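Local coordinates for protein glycosyltransferase (Streptomyces halstedii, PDB 3WAD) that is a glycosyltransferase of the GT-B clan, built from two Rossmann-like domains, each with a parallel beta sheet flanked by helices, at residues 6-11 and 131-136; 30-35 and 49-54; 36-41 and 54-59. All coordinates share one frame; numbering follows the deposited sequence.

Contact 1. Residues 6-11 and 131-136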
ATOM      1  N   THR B   6      15.298  -2.832  -1.911  1.00 23.69           N
ATOM      2  CA  THR B   6      15.753  -2.484  -3.220  1.00 24.16           C
ATOM      3  C   THR B   6      15.334  -3.613  -4.198  1.00 23.75           C
ATOM      4  O   THR B   6      15.368  -4.783  -3.854  1.00 23.19           O
ATOM      5  CB  THR B   6      17.205  -2.116  -3.229  1.00 24.01           C
ATOM      6  OG1 THR B   6      17.603  -1.715  -4.557  1.00 27.09           O
ATOM      7  CG2 THR B   6      18.095  -3.286  -2.714  1.00 25.55           C
ATOM      8  N   VAL B   7      14.914  -3.228  -5.390  1.00 23.40           N
ATOM      9  CA  VAL B   7      14.535  -4.214  -6.414  1.00 22.65           C
ATOM     10  C   VAL B   7      14.903  -3.591  -7.765  1.00 21.41           C
ATOM     11  O   VAL B   7      14.723  -2.365  -7.943  1.00 21.25           O
ATOM     12  CB  VAL B   7      13.040  -4.649  -6.265  1.00 20.30           C
ATOM     13  CG1 VAL B   7      12.127  -3.455  -6.432  1.00 22.96           C
ATOM     14  CG2 VAL B   7      12.648  -5.697  -7.324  1.00 18.68           C
ATOM     15  N   PHE B   8      15.442  -4.385  -8.713  1.00 22.42           N
ATOM     16  CA  PHE B   8      15.659  -3.878 -10.070  1.00 20.71           C
ATOM     17  C   PHE B   8      14.293  -3.490 -10.736  1.00 22.19           C
ATOM     18  O   PHE B   8      13.250  -3.911 -10.254  1.00 20.81           O
ATOM     19  CB  PHE B   8      16.504  -4.823 -10.961  1.00 23.35           C
ATOM     20  CG  PHE B   8      15.761  -6.057 -11.422  1.00 22.77           C
ATOM     21  CD1 PHE B   8      15.225  -6.117 -12.723  1.00 23.11           C
ATOM     22  CD2 PHE B   8      15.494  -7.124 -10.536  1.00 25.32           C
ATOM     23  CE1 PHE B   8      14.448  -7.278 -13.148  1.00 22.67           C
ATOM     24  CE2 PHE B   8      14.776  -8.280 -10.936  1.00 22.88           C
ATOM     25  CZ  PHE B   8      14.270  -8.370 -12.247  1.00 23.62           C
ATOM     26  N   ALA B   9      14.307  -2.677 -11.818  1.00 21.97           N
ATOM     27  CA  ALA B   9      13.058  -2.171 -12.415  1.00 23.01           C
ATOM     28  C   ALA B   9      12.286  -3.232 -13.176  1.00 23.62           C
ATOM     29  O   ALA B   9      12.484  -3.478 -14.395  1.00 22.73           O
ATOM     30  CB  ALA B   9      13.309  -0.868 -13.289  1.00 22.25           C
ATOM     31  N   ASN B  10      11.386  -3.895 -12.447  1.00 23.49           N
ATOM     32  CA  ASN B  10      10.586  -4.975 -13.003  1.00 23.49           C
ATOM     33  C   ASN B  10       9.367  -5.027 -12.139  1.00 24.24           C
ATOM     34  O   ASN B  10       9.516  -5.234 -10.927  1.00 22.81           O
ATOM     35  CB  ASN B  10      11.306  -6.344 -12.882  1.00 22.68           C
ATOM     36  CG  ASN B  10      10.434  -7.510 -13.408  1.00 26.12           C
ATOM     37  OD1 ASN B  10       9.575  -8.066 -12.721  1.00 27.49           O
ATOM     38  ND2 ASN B  10      10.677  -7.877 -14.635  1.00 32.68           N
ATOM     39  N   ARG B  11       8.193  -4.913 -12.730  1.00 22.19           N
ATOM     40  CA  ARG B  11       6.983  -4.835 -11.947  1.00 24.21           C
ATOM     41  C   ARG B  11       6.678  -6.093 -11.122  1.00 21.53           C
ATOM     42  O   ARG B  11       6.129  -5.960 -10.017  1.00 23.60           O
ATOM     43  CB  ARG B  11       5.770  -4.477 -12.823  1.00 23.47           C
ATOM     44  CG  ARG B  11       4.578  -3.814 -12.107  1.00 30.95           C
ATOM     45  CD  ARG B  11       3.719  -3.021 -13.160  1.00 44.78           C
ATOM     46  NE  ARG B  11       3.878  -3.621 -14.487  1.00 50.52           N
ATOM     47  CZ  ARG B  11       4.581  -3.103 -15.502  1.00 55.90           C
ATOM     48  NH1 ARG B  11       5.192  -1.920 -15.394  1.00 55.91           N
ATOM     49  NH2 ARG B  11       4.672  -3.778 -16.648  1.00 56.35           N
ATOM     50  N   ALA B 131      16.183 -10.895  -4.723  1.00 22.99           N
ATOM     51  CA  ALA B 131      17.318 -11.822  -4.835  1.00 21.68           C
ATOM     52  C   ALA B 131      18.173 -11.611  -6.103  1.00 22.44           C
ATOM     53  O   ALA B 131      19.315 -12.073  -6.191  1.00 22.62           O
ATOM     54  CB  ALA B 131      16.838 -13.270  -4.708  1.00 20.25           C
ATOM     55  N   LEU B 132      17.610 -10.923  -7.093  1.00 22.61           N
ATOM     56  CA  LEU B 132      18.331 -10.614  -8.310  1.00 23.52           C
ATOM     57  C   LEU B 132      18.964  -9.238  -8.278  1.00 24.02           C
ATOM     58  O   LEU B 132      19.499  -8.801  -9.308  1.00 21.80           O
ATOM     59  CB  LEU B 132      17.378 -10.717  -9.517  1.00 22.83           C
ATOM     60  CG  LEU B 132      16.841 -12.129  -9.765  1.00 22.76           C
ATOM     61  CD1 LEU B 132      16.194 -12.257 -11.199  1.00 22.10           C
ATOM     62  CD2 LEU B 132      17.903 -13.184  -9.617  1.00 16.56           C
ATOM     63  N   THR B 133      18.848  -8.517  -7.152  1.00 22.22           N
ATOM     64  CA  THR B 133      19.286  -7.120  -7.148  1.00 23.70           C
ATOM     65  C   THR B 133      20.586  -6.869  -6.296  1.00 22.84           C
ATOM     66  O   THR B 133      20.504  -6.413  -5.145  1.00 22.52           O
ATOM     67  CB  THR B 133      18.083  -6.195  -6.643  1.00 23.52           C
ATOM     68  OG1 THR B 133      16.928  -6.438  -7.483  1.00 24.57           O
ATOM     69  CG2 THR B 133      18.481  -4.709  -6.795  1.00 22.98           C
ATOM     70  N   TYR B 134      21.738  -7.106  -6.871  1.00 24.37           N
ATOM     71  CA  TYR B 134      22.991  -7.190  -6.087  1.00 26.97           C
ATOM     72  C   TYR B 134      23.614  -5.850  -5.674  1.00 29.19           C
ATOM     73  O   TYR B 134      24.666  -5.819  -5.022  1.00 30.27           O
ATOM     74  CB  TYR B 134      24.033  -8.116  -6.778  1.00 26.45           C
ATOM     75  CG  TYR B 134      23.787  -9.577  -6.404  1.00 29.66           C
ATOM     76  CD1 TYR B 134      22.852 -10.375  -7.107  1.00 25.37           C
ATOM     77  CD2 TYR B 134      24.395 -10.121  -5.264  1.00 27.63           C
ATOM     78  CE1 TYR B 134      22.604 -11.683  -6.722  1.00 25.10           C
ATOM     79  CE2 TYR B 134      24.168 -11.409  -4.890  1.00 26.65           C
ATOM     80  CZ  TYR B 134      23.267 -12.192  -5.612  1.00 27.38           C
ATOM     81  OH  TYR B 134      23.070 -13.486  -5.158  1.00 30.88           O
ATOM     82  N   ALA B 135      22.997  -4.737  -6.035  1.00 30.19           N
ATOM     83  CA  ALA B 135      23.285  -3.515  -5.298  1.00 31.79           C
ATOM     84  C   ALA B 135      22.923  -3.555  -3.772  1.00 32.14           C
ATOM     85  O   ALA B 135      23.643  -2.981  -2.917  1.00 32.03           O
ATOM     86  CB  ALA B 135      22.600  -2.329  -6.012  1.00 32.98           C
ATOM     87  N   GLY B 136      21.829  -4.260  -3.437  1.00 33.01           N
ATOM     88  CA  GLY B 136      21.327  -4.450  -2.068  1.00 29.18           C
ATOM     89  C   GLY B 136      22.418  -4.749  -1.018  1.00 32.16           C
ATOM     90  O   GLY B 136      22.606  -3.953  -0.042  1.00 32.07           O
TER

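Contact 2. Residues 30-35 and 49-54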
ATOM      1  N   GLU B  30       9.806   3.105   8.718  1.00 29.12           N
ATOM      2  CA  GLU B  30       9.942   3.992   7.571  1.00 30.52           C
ATOM      3  C   GLU B  30      10.576   3.157   6.450  1.00 30.14           C
ATOM      4  O   GLU B  30      11.704   2.657   6.612  1.00 29.24           O
ATOM      5  CB  GLU B  30      10.940   5.112   7.821  1.00 31.18           C
ATOM      6  CG  GLU B  30      10.646   5.990   8.990  1.00 38.78           C
ATOM      7  CD  GLU B  30       9.676   7.086   8.637  1.00 46.07           C
ATOM      8  OE1 GLU B  30       8.685   7.262   9.388  1.00 49.58           O
ATOM      9  OE2 GLU B  30       9.886   7.761   7.597  1.00 49.37           O
ATOM     10  N   VAL B  31       9.869   3.016   5.334  1.00 28.74           N
ATOM     11  CA  VAL B  31      10.317   2.099   4.259  1.00 25.63           C
ATOM     12  C   VAL B  31      10.568   2.918   3.003  1.00 25.56           C
ATOM     13  O   VAL B  31       9.720   3.696   2.590  1.00 25.75           O
ATOM     14  CB  VAL B  31       9.218   1.109   4.000  1.00 27.17           C
ATOM     15  CG1 VAL B  31       9.608   0.110   2.887  1.00 21.32           C
ATOM     16  CG2 VAL B  31       8.886   0.341   5.311  1.00 21.47           C
ATOM     17  N   HIS B  32      11.760   2.806   2.466  1.00 24.91           N
ATOM     18  CA  HIS B  32      12.086   3.338   1.167  1.00 25.17           C
ATOM     19  C   HIS B  32      12.202   2.188   0.135  1.00 23.58           C
ATOM     20  O   HIS B  32      12.912   1.169   0.395  1.00 22.37           O
ATOM     21  CB  HIS B  32      13.424   4.125   1.206  1.00 24.71           C
ATOM     22  CG  HIS B  32      13.335   5.458   1.899  1.00 25.90           C
ATOM     23  ND1 HIS B  32      14.449   6.212   2.194  1.00 28.20           N
ATOM     24  CD2 HIS B  32      12.276   6.172   2.343  1.00 27.32           C
ATOM     25  CE1 HIS B  32      14.076   7.344   2.763  1.00 25.50           C
ATOM     26  NE2 HIS B  32      12.768   7.328   2.898  1.00 25.58           N
ATOM     27  N   ILE B  33      11.588   2.366  -1.043  1.00 21.55           N
ATOM     28  CA  ILE B  33      11.775   1.384  -2.140  1.00 22.27           C
ATOM     29  C   ILE B  33      12.700   1.998  -3.177  1.00 21.96           C
ATOM     30  O   ILE B  33      12.314   2.984  -3.890  1.00 22.59           O
ATOM     31  CB  ILE B  33      10.409   0.905  -2.862  1.00 22.72           C
ATOM     32  CG1 ILE B  33       9.292   0.653  -1.829  1.00 23.59           C
ATOM     33  CG2 ILE B  33      10.673  -0.273  -3.894  1.00 20.99           C
ATOM     34  CD1 ILE B  33       9.585  -0.548  -0.816  1.00 21.65           C
ATOM     35  N   ALA B  34      13.898   1.447  -3.283  1.00 20.90           N
ATOM     36  CA  ALA B  34      14.848   2.035  -4.209  1.00 21.72           C
ATOM     37  C   ALA B  34      14.835   1.157  -5.421  1.00 23.42           C
ATOM     38  O   ALA B  34      14.956  -0.066  -5.284  1.00 21.48           O
ATOM     39  CB  ALA B  34      16.293   2.057  -3.556  1.00 21.91           C
ATOM     40  N   SER B  35      14.765   1.770  -6.606  1.00 23.60           N
ATOM     41  CA  SER B  35      14.762   1.042  -7.855  1.00 21.53           C
ATOM     42  C   SER B  35      15.164   2.032  -8.936  1.00 24.09           C
ATOM     43  O   SER B  35      15.252   3.276  -8.662  1.00 24.99           O
ATOM     44  CB  SER B  35      13.358   0.417  -8.077  1.00 22.36           C
ATOM     45  OG  SER B  35      13.282  -0.517  -9.150  1.00 21.07           O
ATOM     46  N   THR B  49       6.938   4.521  -1.203  1.00 23.23           N
ATOM     47  CA  THR B  49       7.828   5.666  -1.407  1.00 23.62           C
ATOM     48  C   THR B  49       8.990   5.222  -2.209  1.00 24.13           C
ATOM     49  O   THR B  49       9.692   4.303  -1.814  1.00 22.59           O
ATOM     50  CB  THR B  49       8.317   6.199  -0.059  1.00 23.42           C
ATOM     51  OG1 THR B  49       7.185   6.629   0.667  1.00 23.54           O
ATOM     52  CG2 THR B  49       9.210   7.402  -0.180  1.00 23.37           C
ATOM     53  N   ALA B  50       9.172   5.857  -3.366  1.00 23.91           N
ATOM     54  CA  ALA B  50      10.178   5.478  -4.291  1.00 23.09           C
ATOM     55  C   ALA B  50      11.392   6.331  -4.099  1.00 25.19           C
ATOM     56  O   ALA B  50      11.298   7.584  -3.966  1.00 24.93           O
ATOM     57  CB  ALA B  50       9.649   5.665  -5.714  1.00 24.57           C
ATOM     58  N   VAL B  51      12.565   5.678  -4.151  1.00 25.21           N
ATOM     59  CA  VAL B  51      13.837   6.362  -4.123  1.00 26.01           C
ATOM     60  C   VAL B  51      14.584   5.952  -5.396  1.00 27.03           C
ATOM     61  O   VAL B  51      15.121   4.864  -5.460  1.00 27.21           O
ATOM     62  CB  VAL B  51      14.624   5.964  -2.807  1.00 26.73           C
ATOM     63  CG1 VAL B  51      15.963   6.684  -2.682  1.00 23.56           C
ATOM     64  CG2 VAL B  51      13.748   6.207  -1.597  1.00 26.94           C
ATOM     65  N   PRO B  52      14.547   6.795  -6.435  1.00 26.78           N
ATOM     66  CA  PRO B  52      15.137   6.421  -7.727  1.00 27.48           C
ATOM     67  C   PRO B  52      16.660   6.333  -7.618  1.00 27.23           C
ATOM     68  O   PRO B  52      17.292   7.213  -6.996  1.00 26.27           O
ATOM     69  CB  PRO B  52      14.766   7.573  -8.669  1.00 27.51           C
ATOM     70  CG  PRO B  52      13.650   8.368  -7.931  1.00 28.67           C
ATOM     71  CD  PRO B  52      13.777   8.062  -6.457  1.00 27.45           C
ATOM     72  N   VAL B  53      17.251   5.297  -8.229  1.00 28.13           N
ATOM     73  CA  VAL B  53      18.712   5.073  -8.174  1.00 27.04           C
ATOM     74  C   VAL B  53      19.194   4.618  -9.539  1.00 28.50           C
ATOM     75  O   VAL B  53      18.538   3.825 -10.211  1.00 29.20           O
ATOM     76  CB  VAL B  53      19.070   4.045  -7.024  1.00 27.22           C
ATOM     77  CG1 VAL B  53      18.997   4.682  -5.698  1.00 25.73           C
ATOM     78  CG2 VAL B  53      18.158   2.764  -6.987  1.00 23.46           C
ATOM     79  N   GLY B  54      20.346   5.097  -9.989  1.00 29.66           N
ATOM     80  CA  GLY B  54      20.844   4.704 -11.306  1.00 29.51           C
ATOM     81  C   GLY B  54      20.017   5.256 -12.457  1.00 29.47           C
ATOM     82  O   GLY B  54      19.213   6.172 -12.257  1.00 30.16           O
TER
HETATM   83  O   HOH W   1       7.432   2.821   0.954  1.00 24.96           O
HETATM   84  O   HOH W   2       8.389   6.149   3.583  1.00 42.27           O

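Contact 3. Residues 36-41 and 54-59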
ATOM      1  N   HIS B  36      15.469   1.534 -10.130  1.00 23.31           N
ATOM      2  CA  HIS B  36      15.698   2.422 -11.290  1.00 23.79           C
ATOM      3  C   HIS B  36      14.517   3.363 -11.549  1.00 23.67           C
ATOM      4  O   HIS B  36      13.386   3.084 -11.160  1.00 21.84           O
ATOM      5  CB  HIS B  36      16.047   1.653 -12.574  1.00 23.35           C
ATOM      6  CG  HIS B  36      17.055   0.547 -12.384  1.00 25.27           C
ATOM      7  ND1 HIS B  36      16.724  -0.679 -11.849  1.00 24.34           N
ATOM      8  CD2 HIS B  36      18.374   0.470 -12.710  1.00 24.16           C
ATOM      9  CE1 HIS B  36      17.783  -1.462 -11.840  1.00 23.68           C
ATOM     10  NE2 HIS B  36      18.798  -0.799 -12.369  1.00 24.85           N
ATOM     11  N   PRO B  37      14.798   4.511 -12.185  1.00 25.80           N
ATOM     12  CA  PRO B  37      13.757   5.547 -12.400  1.00 25.86           C
ATOM     13  C   PRO B  37      12.529   5.015 -13.117  1.00 26.30           C
ATOM     14  O   PRO B  37      11.386   5.411 -12.763  1.00 26.18           O
ATOM     15  CB  PRO B  37      14.483   6.614 -13.234  1.00 26.48           C
ATOM     16  CG  PRO B  37      15.953   6.457 -12.887  1.00 28.19           C
ATOM     17  CD  PRO B  37      16.152   4.993 -12.514  1.00 25.26           C
ATOM     18  N   ASP B  38      12.723   4.076 -14.055  1.00 25.17           N
ATOM     19  CA  ASP B  38      11.597   3.502 -14.755  1.00 25.45           C
ATOM     20  C   ASP B  38      10.695   2.626 -13.895  1.00 25.79           C
ATOM     21  O   ASP B  38       9.656   2.180 -14.367  1.00 25.60           O
ATOM     22  CB  ASP B  38      11.998   2.762 -16.087  1.00 25.78           C
ATOM     23  CG  ASP B  38      13.097   1.734 -15.914  1.00 26.22           C
ATOM     24  OD1 ASP B  38      14.001   1.867 -15.052  1.00 23.86           O
ATOM     25  OD2 ASP B  38      13.063   0.752 -16.673  1.00 27.69           O
ATOM     26  N   ASN B  39      11.063   2.352 -12.643  1.00 24.91           N
ATOM     27  CA  ASN B  39      10.142   1.576 -11.811  1.00 25.10           C
ATOM     28  C   ASN B  39       9.383   2.534 -10.888  1.00 24.07           C
ATOM     29  O   ASN B  39       8.562   2.094 -10.137  1.00 23.72           O
ATOM     30  CB  ASN B  39      10.881   0.513 -10.943  1.00 25.42           C
ATOM     31  CG  ASN B  39      10.016  -0.709 -10.612  1.00 26.27           C
ATOM     32  OD1 ASN B  39       9.027  -0.982 -11.255  1.00 22.05           O
ATOM     33  ND2 ASN B  39      10.445  -1.477  -9.610  1.00 22.70           N
ATOM     34  N   VAL B  40       9.616   3.839 -10.976  1.00 24.38           N
ATOM     35  CA  VAL B  40       8.978   4.749 -10.032  1.00 24.66           C
ATOM     36  C   VAL B  40       7.459   4.777 -10.129  1.00 25.63           C
ATOM     37  O   VAL B  40       6.722   4.731  -9.142  1.00 24.69           O
ATOM     38  CB  VAL B  40       9.615   6.157 -10.092  1.00 24.72           C
ATOM     39  CG1 VAL B  40       8.635   7.254  -9.475  1.00 25.35           C
ATOM     40  CG2 VAL B  40      11.022   6.150  -9.367  1.00 24.89           C
ATOM     41  N   GLN B  41       6.934   4.786 -11.330  1.00 24.64           N
ATOM     42  CA  GLN B  41       5.522   4.817 -11.417  1.00 23.25           C
ATOM     43  C   GLN B  41       4.861   3.586 -10.751  1.00 23.00           C
ATOM     44  O   GLN B  41       3.737   3.707 -10.131  1.00 22.33           O
ATOM     45  CB  GLN B  41       5.102   4.893 -12.904  1.00 24.65           C
ATOM     46  CG  GLN B  41       3.559   4.913 -13.057  1.00 28.31           C
ATOM     47  CD  GLN B  41       2.986   6.137 -12.422  1.00 33.30           C
ATOM     48  OE1 GLN B  41       3.470   7.225 -12.672  1.00 40.90           O
ATOM     49  NE2 GLN B  41       1.963   5.975 -11.563  1.00 38.36           N
ATOM     50  N   GLY B  54      20.346   5.097  -9.989  1.00 29.66           N
ATOM     51  CA  GLY B  54      20.844   4.704 -11.306  1.00 29.51           C
ATOM     52  C   GLY B  54      20.017   5.256 -12.457  1.00 29.47           C
ATOM     53  O   GLY B  54      19.213   6.172 -12.257  1.00 30.16           O
ATOM     54  N   ASN B  55      20.223   4.712 -13.656  1.00 29.18           N
ATOM     55  CA  ASN B  55      19.574   5.188 -14.904  1.00 28.94           C
ATOM     56  C   ASN B  55      18.506   4.194 -15.238  1.00 28.45           C
ATOM     57  O   ASN B  55      18.556   3.091 -14.673  1.00 26.32           O
ATOM     58  CB  ASN B  55      20.565   5.292 -16.066  1.00 28.97           C
ATOM     59  CG  ASN B  55      21.779   6.236 -15.745  1.00 33.57           C
ATOM     60  OD1 ASN B  55      22.947   5.828 -15.827  1.00 31.76           O
ATOM     61  ND2 ASN B  55      21.491   7.479 -15.396  1.00 29.95           N
ATOM     62  N   ASP B  56      17.539   4.580 -16.083  1.00 26.42           N
ATOM     63  CA  ASP B  56      16.476   3.657 -16.496  1.00 27.10           C
ATOM     64  C   ASP B  56      17.134   2.329 -16.872  1.00 27.24           C
ATOM     65  O   ASP B  56      18.155   2.310 -17.596  1.00 26.96           O
ATOM     66  CB  ASP B  56      15.715   4.166 -17.747  1.00 27.24           C
ATOM     67  CG  ASP B  56      14.694   5.337 -17.437  1.00 33.61           C
ATOM     68  OD1 ASP B  56      14.529   5.825 -16.276  1.00 32.43           O
ATOM     69  OD2 ASP B  56      14.030   5.776 -18.391  1.00 41.50           O
ATOM     70  N   LEU B  57      16.549   1.230 -16.405  1.00 26.13           N
ATOM     71  CA  LEU B  57      17.011  -0.095 -16.798  1.00 26.44           C
ATOM     72  C   LEU B  57      16.443  -0.474 -18.165  1.00 28.77           C
ATOM     73  O   LEU B  57      17.181  -0.976 -19.024  1.00 28.77           O
ATOM     74  CB  LEU B  57      16.666  -1.185 -15.746  1.00 24.44           C
ATOM     75  CG  LEU B  57      17.009  -2.643 -16.097  1.00 23.12           C
ATOM     76  CD1 LEU B  57      18.556  -2.703 -16.206  1.00 21.55           C
ATOM     77  CD2 LEU B  57      16.499  -3.629 -15.021  1.00 21.69           C
ATOM     78  N   ASN B  58      15.135  -0.271 -18.340  1.00 31.86           N
ATOM     79  CA  ASN B  58      14.391  -0.677 -19.556  1.00 35.03           C
ATOM     80  C   ASN B  58      14.527  -2.143 -19.913  1.00 37.40           C
ATOM     81  O   ASN B  58      14.785  -2.420 -21.078  1.00 38.47           O
ATOM     82  CB  ASN B  58      14.859   0.199 -20.728  1.00 35.70           C
ATOM     83  CG  ASN B  58      14.440   1.627 -20.538  1.00 37.02           C
ATOM     84  OD1 ASN B  58      15.258   2.540 -20.619  1.00 39.39           O
ATOM     85  ND2 ASN B  58      13.156   1.832 -20.173  1.00 37.79           N
ATOM     86  N   ILE B  59      14.318  -3.071 -18.955  1.00 40.79           N
ATOM     87  CA  ILE B  59      14.803  -4.482 -19.107  1.00 45.80           C
ATOM     88  C   ILE B  59      13.992  -5.189 -20.152  1.00 49.42           C
ATOM     89  O   ILE B  59      14.301  -6.352 -20.498  1.00 50.36           O
ATOM     90  CB  ILE B  59      14.650  -5.524 -17.876  1.00 44.99           C
ATOM     91  CG1 ILE B  59      13.664  -5.104 -16.782  1.00 46.35           C
ATOM     92  CG2 ILE B  59      15.972  -6.246 -17.498  1.00 43.82           C
ATOM     93  CD1 ILE B  59      12.218  -5.514 -17.044  1.00 47.97           C
TER
HETATM   94  O   HOH W   3      12.958  -1.912 -16.571  1.00 26.18           O

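Contact 1. Residues 6-11 and 131-136
Two loops leaving the C-terminal ends of neighbouring parallel strands, F8 from the turn after strand 2-6 and T133 from the turn after strand 126-130, meet at the C-terminal edge of the N-terminal Rossmann-like sheet. The bond between them is F8 N to T133 OG1, 2.8 Å long, with the N-H...O angle bent to 145°. T133 OG1 sits anti to its own carbonyl carbon (chi1 -56°), which turns the hydroxyl to the F8 amide and sends the methyl CG2 toward T6, 3.8 Å from T6 OG1. The same hydroxyl also bonds D130 OD2, so two partners fix its rotation. It lies in the plane of the F8 ring, at the edge, with F8 CD2 3.4 Å from T133 OG1.

F8 CG is held between its backbone N and carbonyl carbon (chi1 74°), and the ring runs alongside L132, both side chains pointing the same way; F8 CE2 reaches L132 CB at 3.8 Å. M106 of helix 89-106 touches both of these side chains. The switch point of the Rossmann-like sheet lies between strand 2-6 and strand 126-130, where the strand order reverses direction, and these are the loops that diverge there: 6-11 runs on into helix 11-16, with N10 at the N-cap, its OD1 bonding H13 N, while 131-136 turns into helix 135-141.

Nearer the sheet, T6 packs on the start of that second helix. Its CG2 comes 3.5 Å from G136 CA, tighter than ordinary van der Waals contact, while T6 OG1 turns to A34 O on the adjoining strand.

Contact 2. Residues 30-35 and 49-54
T49 opens the pairing with strand 30-35: its carbonyl O takes the amide of I33, N to O 2.8 Å, nearly along the C=O axis. Two residues earlier on the partner strand, V31 O is tied to T49 by two waters that both donate to it; one accepts from T49 N and the other is hydrogen-bonded to T49 OG1. The methyl T49 CG2 leans obliquely toward the H32 ring. A50 adds no direct N-H bond to this strand, but its CA-H points at I33 O, 3.3 Å from A50 CA.

V51 does the most. Its N bonds I33 O at 2.7 Å, from 37° above the carbonyl plane, and its O receives a weak bond from S35 N. With V51 CG2 beside the backbone N and anti to the carbonyl carbon, that methyl crosses H32, 3.5 Å from H32 CB and nearly as near CG; the imidazole itself is held by H118 through ND1. P52 offers its CA-H to S35 O. V53 N then bonds S35 O at 2.9 Å, and V53 CG2 rests 4.0 Å from A34 CB.

H32, A34 and V51 face helix 109-122, whereas I33, S35 and A50 face I43 of helix 40-44. T49 and A50 pair in parallel with a strand of the second subunit, carrying the sheet across the interface. Two adjacent parallel strands joined through helix 40-44 form the beta-alpha-beta unit typical of a Rossmann-like domain.

Contact 3. Residues 36-41 and 54-59
D38 reaches across to the backbone of L57 and N58, joining the turn that leads from strand 30-35 into helix 40-44 to the loop that follows strand 49-52. Both loops belong to the C-terminal rim of the parallel Rossmann-like sheet, at the ends of two neighbouring strands. Followed outward, D38 CB lies 4.0 Å from the carboxylate carbon CG of D56. The torsion at D38 (chi1 52°) sets its CG between the backbone N and the carbonyl carbon, and from there the carboxylate spreads its two oxygens over successive amides. D38 OD1 accepts from L57 N at 3.0 Å, and D38 OD2 from N58 N at 2.8 Å. Both amides come from well above the carboxylate plane, and the group is gripped through both oxygens. D38 OD2 has a further partner in a water whose O lies 2.7 Å away and donates to it, and this water in turn takes the amide of I59, extending the hold to a third residue of the loop.

Beside this sits a second acid. D56 OD1 is near D38 OD1 without touching it; the proximity would be expected to disfavour having both charged, although the amides on D38 should offset some of that. The same D56 oxygen lies against the ring carbon P37 CB, while P37 CD is 3.3 Å from G54 O.

H36 and L57 make up the buried part of the contact; H36 ND1 makes a weak hydrogen bond with A9 N. N55 O approaches the imidazole at its edge, 3.3 Å from H36 CD2. Over one face L57 makes a CH-pi contact, its CB 3.8 Å from the H36 ring centroid and 7° off the ring normal.

How the contacts relate
All three contacts lie in the N-terminal Rossmann-like domain, and contacts 2 and 3 are nested in the loop closed by contact 1. Contact 2 is the sheet pairing itself, a buried ladder of backbone bonds with mostly apolar side chains on its two faces, its outer edge continued by a strand of the second subunit. Contacts 1 and 3 bind loops beyond the strand ends, so side chains supply their polar bonds: a threonine hydroxyl in the buried contact 1, a carboxylate in the more exposed contact 3. Waters bridge contacts 2 and 3. They adjoin: S35 OG bonds V7 O, F8 packs on L57, and G54 belongs to both contacts 2 and 3.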